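Side-chain contacts in cytochrome c551 (Achromobacter xylosoxidans, PDB 2ZON), which carries a covalently bound haem and probably passes single electrons between redox proteins, as other small class I c-type cytochromes do: residues D[14-19]-D[79-84]; D[22-27]-D[60-65]; D[30-33]-D[39-42]. All blocks are in the same frame, centred on the assembly; numbering follows the deposited sequence.

Contact 1: residues D[14-19]-D[79-84]. With HEM (protoporphyrin IX containing Fe), chain K.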
loop_
_atom_site.group_PDB
_atom_site.type_symbol
_atom_site.label_atom_id
_atom_site.label_comp_id
_atom_site.label_asym_id
_atom_site.label_seq_id
_atom_site.Cartn_x
_atom_site.Cartn_y
_atom_site.Cartn_z
ATOM N N LYS D 14 13.329 -33.830 -3.493
ATOM C CA LYS D 14 13.862 -32.618 -4.134
ATOM C C LYS D 14 13.037 -32.250 -5.365
ATOM O O LYS D 14 12.683 -31.083 -5.556
ATOM C CB LYS D 14 15.325 -32.831 -4.543
ATOM C CG LYS D 14 15.967 -31.635 -5.205
ATOM C CD LYS D 14 17.408 -31.968 -5.537
ATOM C CE LYS D 14 18.144 -30.778 -6.134
ATOM N NZ LYS D 14 17.847 -30.638 -7.578
ATOM N N LEU D 15 12.750 -33.239 -6.207
ATOM C CA LEU D 15 11.916 -32.996 -7.382
ATOM C C LEU D 15 10.519 -32.558 -6.945
ATOM O O LEU D 15 9.956 -31.571 -7.465
ATOM C CB LEU D 15 11.819 -34.257 -8.236
ATOM C CG LEU D 15 11.651 -34.168 -9.759
ATOM C CD1 LEU D 15 10.697 -35.253 -10.285
ATOM C CD2 LEU D 15 11.328 -32.780 -10.352
ATOM N N TYR D 16 9.973 -33.272 -5.963
ATOM C CA TYR D 16 8.641 -32.959 -5.464
ATOM C C TYR D 16 8.602 -31.493 -5.018
ATOM O O TYR D 16 7.710 -30.745 -5.422
ATOM C CB TYR D 16 8.218 -33.889 -4.310
ATOM C CG TYR D 16 6.844 -33.487 -3.806
ATOM C CD1 TYR D 16 5.679 -34.012 -4.377
ATOM C CD2 TYR D 16 6.711 -32.521 -2.804
ATOM C CE1 TYR D 16 4.399 -33.589 -3.936
ATOM C CE2 TYR D 16 5.456 -32.102 -2.367
ATOM C CZ TYR D 16 4.313 -32.638 -2.926
ATOM O OH TYR D 16 3.086 -32.190 -2.473
ATOM N N ARG D 17 9.587 -31.082 -4.207
ATOM C CA ARG D 17 9.615 -29.726 -3.655
ATOM C C ARG D 17 9.812 -28.637 -4.716
ATOM O O ARG D 17 9.434 -27.487 -4.507
ATOM C CB ARG D 17 10.724 -29.606 -2.610
ATOM C CG ARG D 17 10.256 -29.680 -1.188
ATOM C CD ARG D 17 9.592 -30.997 -0.879
ATOM N NE ARG D 17 9.176 -31.105 0.526
ATOM C CZ ARG D 17 10.000 -30.987 1.565
ATOM N NH1 ARG D 17 11.289 -30.738 1.374
ATOM N NH2 ARG D 17 9.538 -31.123 2.799
ATOM N N SER D 18 10.418 -28.999 -5.840
ATOM C CA SER D 18 10.715 -28.018 -6.874
ATOM C C SER D 18 9.527 -27.802 -7.801
ATOM O O SER D 18 9.363 -26.709 -8.345
ATOM C CB SER D 18 11.899 -28.488 -7.705
ATOM O OG SER D 18 11.471 -29.487 -8.617
ATOM N N ALA D 19 8.715 -28.834 -7.994
ATOM C CA ALA D 19 7.718 -28.826 -9.072
ATOM C C ALA D 19 6.344 -29.361 -8.672
ATOM O O ALA D 19 5.353 -28.606 -8.603
ATOM C CB ALA D 19 8.257 -29.614 -10.259
ATOM N N VAL D 79 7.560 -40.228 -7.168
ATOM C CA VAL D 79 6.368 -41.041 -6.945
ATOM C C VAL D 79 6.532 -41.796 -5.616
ATOM O O VAL D 79 5.611 -41.796 -4.799
ATOM C CB VAL D 79 6.023 -41.976 -8.139
ATOM C CG1 VAL D 79 4.922 -42.974 -7.753
ATOM C CG2 VAL D 79 5.575 -41.143 -9.365
ATOM N N ALA D 80 7.710 -42.373 -5.386
ATOM C CA ALA D 80 7.992 -43.111 -4.158
ATOM C C ALA D 80 7.843 -42.242 -2.906
ATOM O O ALA D 80 7.294 -42.690 -1.903
ATOM C CB ALA D 80 9.385 -43.761 -4.224
ATOM N N TYR D 81 8.326 -41.004 -2.970
ATOM C CA TYR D 81 8.197 -40.056 -1.865
ATOM C C TYR D 81 6.712 -39.773 -1.582
ATOM O O TYR D 81 6.274 -39.694 -0.421
ATOM C CB TYR D 81 8.930 -38.754 -2.210
ATOM C CG TYR D 81 8.629 -37.605 -1.271
ATOM C CD1 TYR D 81 9.187 -37.549 0.012
ATOM C CD2 TYR D 81 7.800 -36.556 -1.674
ATOM C CE1 TYR D 81 8.919 -36.470 0.871
ATOM C CE2 TYR D 81 7.527 -35.497 -0.830
ATOM C CZ TYR D 81 8.080 -35.456 0.437
ATOM O OH TYR D 81 7.788 -34.378 1.251
ATOM N N MET D 82 5.946 -39.618 -2.659
ATOM C CA MET D 82 4.521 -39.296 -2.532
ATOM C C MET D 82 3.751 -40.461 -1.897
ATOM O O MET D 82 2.987 -40.256 -0.939
ATOM C CB MET D 82 3.953 -38.866 -3.884
ATOM C CG MET D 82 4.569 -37.553 -4.344
ATOM S SD MET D 82 4.021 -37.046 -5.979
ATOM C CE MET D 82 2.348 -36.503 -5.608
ATOM N N MET D 83 4.001 -41.673 -2.396
ATOM C CA MET D 83 3.435 -42.900 -1.825
ATOM C C MET D 83 3.796 -43.035 -0.333
ATOM O O MET D 83 2.923 -43.303 0.497
ATOM C CB MET D 83 3.923 -44.129 -2.610
ATOM C CG MET D 83 3.420 -44.211 -4.056
ATOM S SD MET D 83 4.111 -45.568 -5.032
ATOM C CE MET D 83 2.957 -46.894 -4.667
ATOM N N ASP D 84 5.075 -42.827 0.002
ATOM C CA ASP D 84 5.559 -42.907 1.386
ATOM C C ASP D 84 4.754 -41.992 2.330
ATOM O O ASP D 84 4.379 -42.382 3.440
ATOM C CB ASP D 84 7.056 -42.552 1.432
ATOM C CG ASP D 84 7.626 -42.547 2.843
ATOM O OD1 ASP D 84 8.054 -43.618 3.332
ATOM O OD2 ASP D 84 7.676 -41.460 3.454
HETATM C CHA HEM K . -2.222 -37.309 -10.214
HETATM C CHB HEM K . 2.462 -37.476 -9.136
HETATM C CHC HEM K . 2.972 -33.072 -10.966
HETATM C CHD HEM K . -1.794 -32.571 -10.965
HETATM C C1A HEM K . -0.994 -37.831 -9.801
HETATM C C2A HEM K . -0.710 -39.141 -9.407
HETATM C C3A HEM K . 0.636 -39.169 -9.106
HETATM C C4A HEM K . 1.154 -37.901 -9.321
HETATM C CMA HEM K . 1.470 -40.368 -8.617
HETATM C CAA HEM K . -1.711 -40.289 -9.328
HETATM C CBA HEM K . -1.931 -40.893 -10.699
HETATM C CGA HEM K . -3.424 -41.149 -10.908
HETATM O O1A HEM K . -4.222 -40.241 -10.590
HETATM O O2A HEM K . -3.724 -42.258 -11.375
HETATM C C1B HEM K . 3.082 -36.331 -9.623
HETATM C C2B HEM K . 4.441 -36.078 -9.689
HETATM C C3B HEM K . 4.609 -34.822 -10.233
HETATM C C4B HEM K . 3.319 -34.315 -10.437
HETATM C CMB HEM K . 5.534 -37.094 -9.273
HETATM C CAB HEM K . 5.935 -34.086 -10.435
HETATM C CBB HEM K . 6.976 -34.863 -11.263
HETATM C C1C HEM K . 1.725 -32.459 -11.107
HETATM C C2C HEM K . 1.447 -31.144 -11.476
HETATM C C3C HEM K . 0.071 -30.974 -11.498
HETATM C C4C HEM K . -0.453 -32.217 -11.116
HETATM C CMC HEM K . 2.520 -30.089 -11.791
HETATM C CAC HEM K . -0.620 -29.636 -11.765
HETATM C CBC HEM K . -0.388 -28.964 -13.125
HETATM C C1D HEM K . -2.377 -33.832 -10.849
HETATM C C2D HEM K . -3.722 -34.170 -10.994
HETATM C C3D HEM K . -3.864 -35.524 -10.783
HETATM C C4D HEM K . -2.583 -35.996 -10.500
HETATM C CMD HEM K . -4.852 -33.184 -11.340
HETATM C CAD HEM K . -5.159 -36.366 -10.868
HETATM C CBD HEM K . -5.429 -36.727 -12.338
HETATM C CGD HEM K . -6.917 -36.995 -12.647
HETATM O O1D HEM K . -7.490 -37.874 -11.968
HETATM O O2D HEM K . -7.455 -36.320 -13.562
HETATM N NA HEM K . 0.145 -37.118 -9.736
HETATM N NB HEM K . 2.427 -35.246 -10.083
HETATM N NC HEM K . 0.556 -33.084 -10.890
HETATM N ND HEM K . -1.715 -34.961 -10.552
HETATM FE FE HEM K . 0.337 -35.128 -10.281
HETATM O O HOH W 1 6.626 -31.899 1.265
#
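Tyr16 and Tyr81 meet where helix 10-24 crosses helix 72-85 almost at a right angle, the local axes 9.7 Å apart and inclined at 88°. The aromatic pair carries most of the apolar contact. CE2 of Tyr81 comes in over one face of the Tyr16 ring, 3.7 Å from CG of Tyr16, while CD2 of Tyr81 packs against CB of Tyr16. The rings meet obliquely, their planes inclined at 52°. Both side chains point toward the opposite helix, and in each the ring swings away from its own backbone N (chi1 178° in Tyr16), which sends each ring toward the other helix.

Met82 adds a Met-aromatic contact. Its CG touches CD1 of Tyr16 at 3.7 Å, and SD lies at the edge of that ring, 5.0 Å from the ring centroid. The bend at the end of the chain carries CE alongside CE1 of Tyr16, and the same sulfur rests 3.5 Å from the haem meso carbon CHB. Leu15, the residue before Tyr16, reaches the haem vinyl-derived carbon CBB with CD1.

The polar link runs through water. Water 1 accepts a hydrogen bond from NE of Arg17 and is hydrogen-bonded to OH of Tyr81 at 2.7 Å, lying in the plane of both the guanidinium and the phenol ring. NH1 of Arg17 also forms a salt bridge with Glu13. The chemistry thus grades from a sulfur and aromatic interior beside the haem to a hydrated, charged rim, so the helix crossing is held by apolar packing and by one water-mediated bridge, with no direct hydrogen bond between the segments.

Contact 2: residues D[22-27]-D[60-65]. With HEM (protoporphyrin IX containing Fe), chain K.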
loop_
_atom_site.group_PDB
_atom_site.type_symbol
_atom_site.label_atom_id
_atom_site.label_comp_id
_atom_site.label_asym_id
_atom_site.label_seq_id
_atom_site.Cartn_x
_atom_site.Cartn_y
_atom_site.Cartn_z
ATOM N N VAL D 22 3.434 -27.805 -6.487
ATOM C CA VAL D 22 2.533 -26.708 -6.877
ATOM C C VAL D 22 1.072 -27.152 -6.940
ATOM O O VAL D 22 0.183 -26.384 -6.576
ATOM C CB VAL D 22 2.979 -25.944 -8.149
ATOM C CG1 VAL D 22 2.931 -26.827 -9.380
ATOM C CG2 VAL D 22 2.105 -24.707 -8.334
ATOM N N CYS D 23 0.837 -28.397 -7.355
ATOM C CA CYS D 23 -0.516 -28.958 -7.405
ATOM C C CYS D 23 -0.862 -29.902 -6.253
ATOM O O CYS D 23 -2.029 -29.997 -5.824
ATOM C CB CYS D 23 -0.716 -29.692 -8.712
ATOM S SG CYS D 23 -0.542 -28.661 -10.187
ATOM N N HIS D 24 0.144 -30.613 -5.756
ATOM C CA HIS D 24 -0.131 -31.690 -4.816
ATOM C C HIS D 24 -0.099 -31.276 -3.339
ATOM O O HIS D 24 -0.513 -32.062 -2.477
ATOM C CB HIS D 24 0.777 -32.901 -5.107
ATOM C CG HIS D 24 0.375 -33.682 -6.323
ATOM N ND1 HIS D 24 -0.607 -34.651 -6.297
ATOM C CD2 HIS D 24 0.838 -33.652 -7.594
ATOM C CE1 HIS D 24 -0.735 -35.181 -7.499
ATOM N NE2 HIS D 24 0.138 -34.600 -8.304
ATOM N N ALA D 25 0.371 -30.062 -3.045
ATOM C CA ALA D 25 0.368 -29.538 -1.661
ATOM C C ALA D 25 -1.062 -29.333 -1.166
ATOM O O ALA D 25 -1.499 -29.950 -0.195
ATOM C CB ALA D 25 1.139 -28.234 -1.564
ATOM N N SER D 26 -1.768 -28.435 -1.836
ATOM C CA SER D 26 -3.210 -28.396 -1.757
ATOM C C SER D 26 -3.622 -29.408 -2.835
ATOM O O SER D 26 -2.835 -30.293 -3.175
ATOM C CB SER D 26 -3.717 -26.976 -2.032
ATOM O OG SER D 26 -3.252 -26.476 -3.275
ATOM N N GLY D 27 -4.825 -29.328 -3.367
ATOM C CA GLY D 27 -5.161 -30.221 -4.472
ATOM C C GLY D 27 -5.613 -29.436 -5.681
ATOM O O GLY D 27 -6.806 -29.451 -6.021
ATOM N N GLY D 60 -5.378 -35.750 -17.186
ATOM C CA GLY D 60 -6.182 -34.559 -16.889
ATOM C C GLY D 60 -5.344 -33.291 -16.820
ATOM O O GLY D 60 -4.599 -32.979 -17.753
ATOM N N ALA D 61 -5.458 -32.571 -15.705
ATOM C CA ALA D 61 -4.730 -31.321 -15.493
ATOM C C ALA D 61 -3.250 -31.531 -15.134
ATOM O O ALA D 61 -2.516 -30.556 -14.992
ATOM C CB ALA D 61 -5.409 -30.482 -14.424
ATOM N N MET D 62 -2.821 -32.789 -14.976
ATOM C CA MET D 62 -1.397 -33.082 -14.749
ATOM C C MET D 62 -0.703 -33.254 -16.086
ATOM O O MET D 62 -0.986 -34.211 -16.800
ATOM C CB MET D 62 -1.168 -34.341 -13.909
ATOM C CG MET D 62 0.349 -34.613 -13.715
ATOM S SD MET D 62 0.760 -35.877 -12.501
ATOM C CE MET D 62 -0.185 -37.269 -13.162
ATOM N N PRO D 63 0.229 -32.338 -16.414
ATOM C CA PRO D 63 0.907 -32.411 -17.703
ATOM C C PRO D 63 1.899 -33.572 -17.752
ATOM O O PRO D 63 2.325 -34.061 -16.708
ATOM C CB PRO D 63 1.636 -31.063 -17.800
ATOM C CG PRO D 63 1.876 -30.674 -16.387
ATOM C CD PRO D 63 0.708 -31.200 -15.599
ATOM N N PRO D 64 2.272 -34.015 -18.961
ATOM C CA PRO D 64 3.254 -35.114 -19.031
ATOM C C PRO D 64 4.503 -34.859 -18.160
ATOM O O PRO D 64 4.998 -33.722 -18.076
ATOM C CB PRO D 64 3.618 -35.159 -20.518
ATOM C CG PRO D 64 2.370 -34.653 -21.209
ATOM C CD PRO D 64 1.839 -33.563 -20.300
ATOM N N ARG D 65 4.979 -35.919 -17.507
ATOM C CA ARG D 65 6.152 -35.880 -16.609
ATOM C C ARG D 65 5.945 -34.913 -15.445
ATOM O O ARG D 65 6.908 -34.380 -14.892
ATOM C CB ARG D 65 7.445 -35.518 -17.359
ATOM C CG ARG D 65 7.689 -36.247 -18.677
ATOM C CD ARG D 65 9.093 -35.935 -19.188
ATOM N NE ARG D 65 10.106 -36.781 -18.570
ATOM C CZ ARG D 65 10.351 -38.037 -18.938
ATOM N NH1 ARG D 65 9.642 -38.589 -19.915
ATOM N NH2 ARG D 65 11.300 -38.741 -18.333
HETATM C CHA HEM K . -2.222 -37.309 -10.214
HETATM C CHB HEM K . 2.462 -37.476 -9.136
HETATM C CHC HEM K . 2.972 -33.072 -10.966
HETATM C CHD HEM K . -1.794 -32.571 -10.965
HETATM C C1A HEM K . -0.994 -37.831 -9.801
HETATM C C2A HEM K . -0.710 -39.141 -9.407
HETATM C C3A HEM K . 0.636 -39.169 -9.106
HETATM C C4A HEM K . 1.154 -37.901 -9.321
HETATM C CMA HEM K . 1.470 -40.368 -8.617
HETATM C CAA HEM K . -1.711 -40.289 -9.328
HETATM C CBA HEM K . -1.931 -40.893 -10.699
HETATM C CGA HEM K . -3.424 -41.149 -10.908
HETATM O O1A HEM K . -4.222 -40.241 -10.590
HETATM O O2A HEM K . -3.724 -42.258 -11.375
HETATM C C1B HEM K . 3.082 -36.331 -9.623
HETATM C C2B HEM K . 4.441 -36.078 -9.689
HETATM C C3B HEM K . 4.609 -34.822 -10.233
HETATM C C4B HEM K . 3.319 -34.315 -10.437
HETATM C CMB HEM K . 5.534 -37.094 -9.273
HETATM C CAB HEM K . 5.935 -34.086 -10.435
HETATM C CBB HEM K . 6.976 -34.863 -11.263
HETATM C C1C HEM K . 1.725 -32.459 -11.107
HETATM C C2C HEM K . 1.447 -31.144 -11.476
HETATM C C3C HEM K . 0.071 -30.974 -11.498
HETATM C C4C HEM K . -0.453 -32.217 -11.116
HETATM C CMC HEM K . 2.520 -30.089 -11.791
HETATM C CAC HEM K . -0.620 -29.636 -11.765
HETATM C CBC HEM K . -0.388 -28.964 -13.125
HETATM C C1D HEM K . -2.377 -33.832 -10.849
HETATM C C2D HEM K . -3.722 -34.170 -10.994
HETATM C C3D HEM K . -3.864 -35.524 -10.783
HETATM C C4D HEM K . -2.583 -35.996 -10.500
HETATM C CMD HEM K . -4.852 -33.184 -11.340
HETATM C CAD HEM K . -5.159 -36.366 -10.868
HETATM C CBD HEM K . -5.429 -36.727 -12.338
HETATM C CGD HEM K . -6.917 -36.995 -12.647
HETATM O O1D HEM K . -7.490 -37.874 -11.968
HETATM O O2D HEM K . -7.455 -36.320 -13.562
HETATM N NA HEM K . 0.145 -37.118 -9.736
HETATM N NB HEM K . 2.427 -35.246 -10.083
HETATM N NC HEM K . 0.556 -33.084 -10.890
HETATM N ND HEM K . -1.715 -34.961 -10.552
HETATM FE FE HEM K . 0.337 -35.128 -10.281
#
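The haem iron is gripped along its axis by NE2 of His24 at 2.1 Å and SD of Met62 at 2.4 Å, one ligand from each segment and on opposite faces of the porphyrin. The two ligand atoms lie 4.4 Å apart across the metal, so the segments meet through the iron and bury little surface against each other directly.

On the proximal face the imidazole stands upright on the porphyrin. Its plane runs along the line from haem CHA to CHC, between the pyrrole nitrogens. The rotation of this ring is fixed from behind: ND1 of His24 is hydrogen-bonded to the carbonyl of Pro32. Such a bond would tend to make the imidazole a stronger donor to iron and may thereby help to set the reduction potential of the haem.

On the distal face the chain of Met62 lies over the porphyrin. CB lies over C1D, and with CG anti to the backbone N (chi1 179°) the chain runs on to bring CG 3.2 Å from haem NC; the bend at chi3 (56°) then turns CE over pyrrole A, 3.4 Å from NA. The thioether therefore rests its carbons on three pyrroles while the sulfur binds the iron.

Covalent attachment is supplied by Cys23, whose SG is joined to haem CAC at 1.9 Å. Close by, CD of Pro63 and the carbonyl O of Ala61 pack against CBC, the terminal carbon of the same substituent, and CA of Gly60 comes near a propionate oxygen, O2D. A CXXCH attachment site, its cysteine directly followed by the proximal histidine, with His and Met as axial ligands and the methionine supplied by a later loop, is the hallmark of class I cytochromes c.

Contact 3: residues D[30-33]-D[39-42]. With HEM (protoporphyrin IX containing Fe), chain K.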
loop_
_atom_site.group_PDB
_atom_site.type_symbol
_atom_site.label_atom_id
_atom_site.label_comp_id
_atom_site.label_asym_id
_atom_site.label_seq_id
_atom_site.Cartn_x
_atom_site.Cartn_y
_atom_site.Cartn_z
ATOM N N ASN D 30 -8.085 -30.905 -8.258
ATOM C CA ASN D 30 -8.425 -32.196 -7.641
ATOM C C ASN D 30 -7.246 -33.173 -7.609
ATOM O O ASN D 30 -7.439 -34.391 -7.619
ATOM C CB ASN D 30 -9.632 -32.852 -8.338
ATOM C CG ASN D 30 -10.955 -32.145 -8.048
ATOM O OD1 ASN D 30 -11.982 -32.802 -7.878
ATOM N ND2 ASN D 30 -10.938 -30.809 -7.995
ATOM N N ALA D 31 -6.023 -32.643 -7.599
ATOM C CA ALA D 31 -4.846 -33.499 -7.464
ATOM C C ALA D 31 -4.869 -34.138 -6.070
ATOM O O ALA D 31 -5.195 -33.458 -5.082
ATOM C CB ALA D 31 -3.561 -32.693 -7.677
ATOM N N PRO D 32 -4.564 -35.448 -5.984
ATOM C CA PRO D 32 -4.543 -36.066 -4.651
ATOM C C PRO D 32 -3.461 -35.418 -3.803
ATOM O O PRO D 32 -2.295 -35.401 -4.199
ATOM C CB PRO D 32 -4.221 -37.537 -4.932
ATOM C CG PRO D 32 -3.650 -37.572 -6.321
ATOM C CD PRO D 32 -4.250 -36.407 -7.055
ATOM N N LYS D 33 -3.856 -34.858 -2.662
ATOM C CA LYS D 33 -2.940 -34.085 -1.826
ATOM C C LYS D 33 -1.895 -34.975 -1.171
ATOM O O LYS D 33 -2.187 -36.119 -0.796
ATOM C CB LYS D 33 -3.705 -33.304 -0.760
ATOM C CG LYS D 33 -4.714 -32.324 -1.331
ATOM C CD LYS D 33 -5.680 -31.826 -0.255
ATOM C CE LYS D 33 -5.025 -30.828 0.704
ATOM N NZ LYS D 33 -4.131 -31.462 1.741
ATOM N N ALA D 39 -7.333 -40.650 0.244
ATOM C CA ALA D 39 -7.254 -40.338 -1.183
ATOM C C ALA D 39 -6.236 -41.226 -1.903
ATOM O O ALA D 39 -6.450 -41.626 -3.056
ATOM C CB ALA D 39 -6.917 -38.867 -1.389
ATOM N N TRP D 40 -5.136 -41.537 -1.216
ATOM C CA TRP D 40 -4.030 -42.275 -1.827
ATOM C C TRP D 40 -4.154 -43.792 -1.787
ATOM O O TRP D 40 -3.444 -44.498 -2.513
ATOM C CB TRP D 40 -2.696 -41.840 -1.215
ATOM C CG TRP D 40 -2.201 -40.579 -1.831
ATOM C CD1 TRP D 40 -2.491 -39.296 -1.437
ATOM C CD2 TRP D 40 -1.364 -40.465 -2.990
ATOM N NE1 TRP D 40 -1.866 -38.400 -2.270
ATOM C CE2 TRP D 40 -1.169 -39.088 -3.229
ATOM C CE3 TRP D 40 -0.745 -41.397 -3.841
ATOM C CZ2 TRP D 40 -0.389 -38.616 -4.287
ATOM C CZ3 TRP D 40 0.035 -40.926 -4.890
ATOM C CH2 TRP D 40 0.203 -39.545 -5.104
ATOM N N ALA D 41 -5.054 -44.294 -0.946
ATOM C CA ALA D 41 -5.230 -45.741 -0.796
ATOM C C ALA D 41 -5.437 -46.488 -2.136
ATOM O O ALA D 41 -4.755 -47.495 -2.389
ATOM C CB ALA D 41 -6.343 -46.048 0.209
ATOM N N PRO D 42 -6.359 -46.005 -3.003
ATOM C CA PRO D 42 -6.517 -46.708 -4.289
ATOM C C PRO D 42 -5.269 -46.643 -5.184
ATOM O O PRO D 42 -5.007 -47.590 -5.941
ATOM C CB PRO D 42 -7.719 -46.009 -4.950
ATOM C CG PRO D 42 -7.880 -44.730 -4.249
ATOM C CD PRO D 42 -7.301 -44.875 -2.872
HETATM C CHA HEM K . -2.222 -37.309 -10.214
HETATM C CHB HEM K . 2.462 -37.476 -9.136
HETATM C CHC HEM K . 2.972 -33.072 -10.966
HETATM C CHD HEM K . -1.794 -32.571 -10.965
HETATM C C1A HEM K . -0.994 -37.831 -9.801
HETATM C C2A HEM K . -0.710 -39.141 -9.407
HETATM C C3A HEM K . 0.636 -39.169 -9.106
HETATM C C4A HEM K . 1.154 -37.901 -9.321
HETATM C CMA HEM K . 1.470 -40.368 -8.617
HETATM C CAA HEM K . -1.711 -40.289 -9.328
HETATM C CBA HEM K . -1.931 -40.893 -10.699
HETATM C CGA HEM K . -3.424 -41.149 -10.908
HETATM O O1A HEM K . -4.222 -40.241 -10.590
HETATM O O2A HEM K . -3.724 -42.258 -11.375
HETATM C C1B HEM K . 3.082 -36.331 -9.623
HETATM C C2B HEM K . 4.441 -36.078 -9.689
HETATM C C3B HEM K . 4.609 -34.822 -10.233
HETATM C C4B HEM K . 3.319 -34.315 -10.437
HETATM C CMB HEM K . 5.534 -37.094 -9.273
HETATM C CAB HEM K . 5.935 -34.086 -10.435
HETATM C CBB HEM K . 6.976 -34.863 -11.263
HETATM C C1C HEM K . 1.725 -32.459 -11.107
HETATM C C2C HEM K . 1.447 -31.144 -11.476
HETATM C C3C HEM K . 0.071 -30.974 -11.498
HETATM C C4C HEM K . -0.453 -32.217 -11.116
HETATM C CMC HEM K . 2.520 -30.089 -11.791
HETATM C CAC HEM K . -0.620 -29.636 -11.765
HETATM C CBC HEM K . -0.388 -28.964 -13.125
HETATM C C1D HEM K . -2.377 -33.832 -10.849
HETATM C C2D HEM K . -3.722 -34.170 -10.994
HETATM C C3D HEM K . -3.864 -35.524 -10.783
HETATM C C4D HEM K . -2.583 -35.996 -10.500
HETATM C CMD HEM K . -4.852 -33.184 -11.340
HETATM C CAD HEM K . -5.159 -36.366 -10.868
HETATM C CBD HEM K . -5.429 -36.727 -12.338
HETATM C CGD HEM K . -6.917 -36.995 -12.647
HETATM O O1D HEM K . -7.490 -37.874 -11.968
HETATM O O2D HEM K . -7.455 -36.320 -13.562
HETATM N NA HEM K . 0.145 -37.118 -9.736
HETATM N NB HEM K . 2.427 -35.246 -10.083
HETATM N NC HEM K . 0.556 -33.084 -10.890
HETATM N ND HEM K . -1.715 -34.961 -10.552
HETATM FE FE HEM K . 0.337 -35.128 -10.281
#
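The loop 30-33, extended from Ala31 to Lys33, runs past the helical residues 39-42, coming closest at Pro32 and Ala39, whose CA atoms are 6.1 Å apart. From this helix the indole of Trp40 reaches back to the loop and donates its NE1-H to the carbonyl O of Lys33 at 2.7 Å. The bond is short but bent, 137° at the hydrogen; the acceptor lies near the indole plane, whereas the donor sits well above the carbonyl plane.

Pro32 supplies the apolar half. Its CB lies over one face of the indole, 3.5 Å above the plane and displaced toward the rim, and CG leans on CZ2 of Trp40. Its CD meets the haem, 3.8 Å from C4D. Next to it, CB of Ala31 packs on pyrrole D. Trp40 brings CH2 to the methyl CMA of the haem, which lies at the edge of the indole.

Proline is thus wedged between porphyrin and tryptophan, and together the two residues line the proximal side of the haem pocket of this class I cytochrome c.

How the contacts relate
From the N terminus, helix 10-24 supplies the first segment of contact 1 and, with its C-terminal end, the start of that of contact 2; the loop that follows it begins contact 3. Contact 3 closes the shortest loop, from 30-33 to helix 37-46, and sits wholly within the span bridged by contact 2, which reaches on to the loop after helix 48-57. Contact 1 encloses both by bringing helix 72-85 back to helix 10-24. The three therefore nest without crossing. All touch the haem, and they also touch each other: CE of Met82 packs against both His24 and Trp40, joining helix 72-85 to the proximal ligand on helix 10-24 and to helix 37-46.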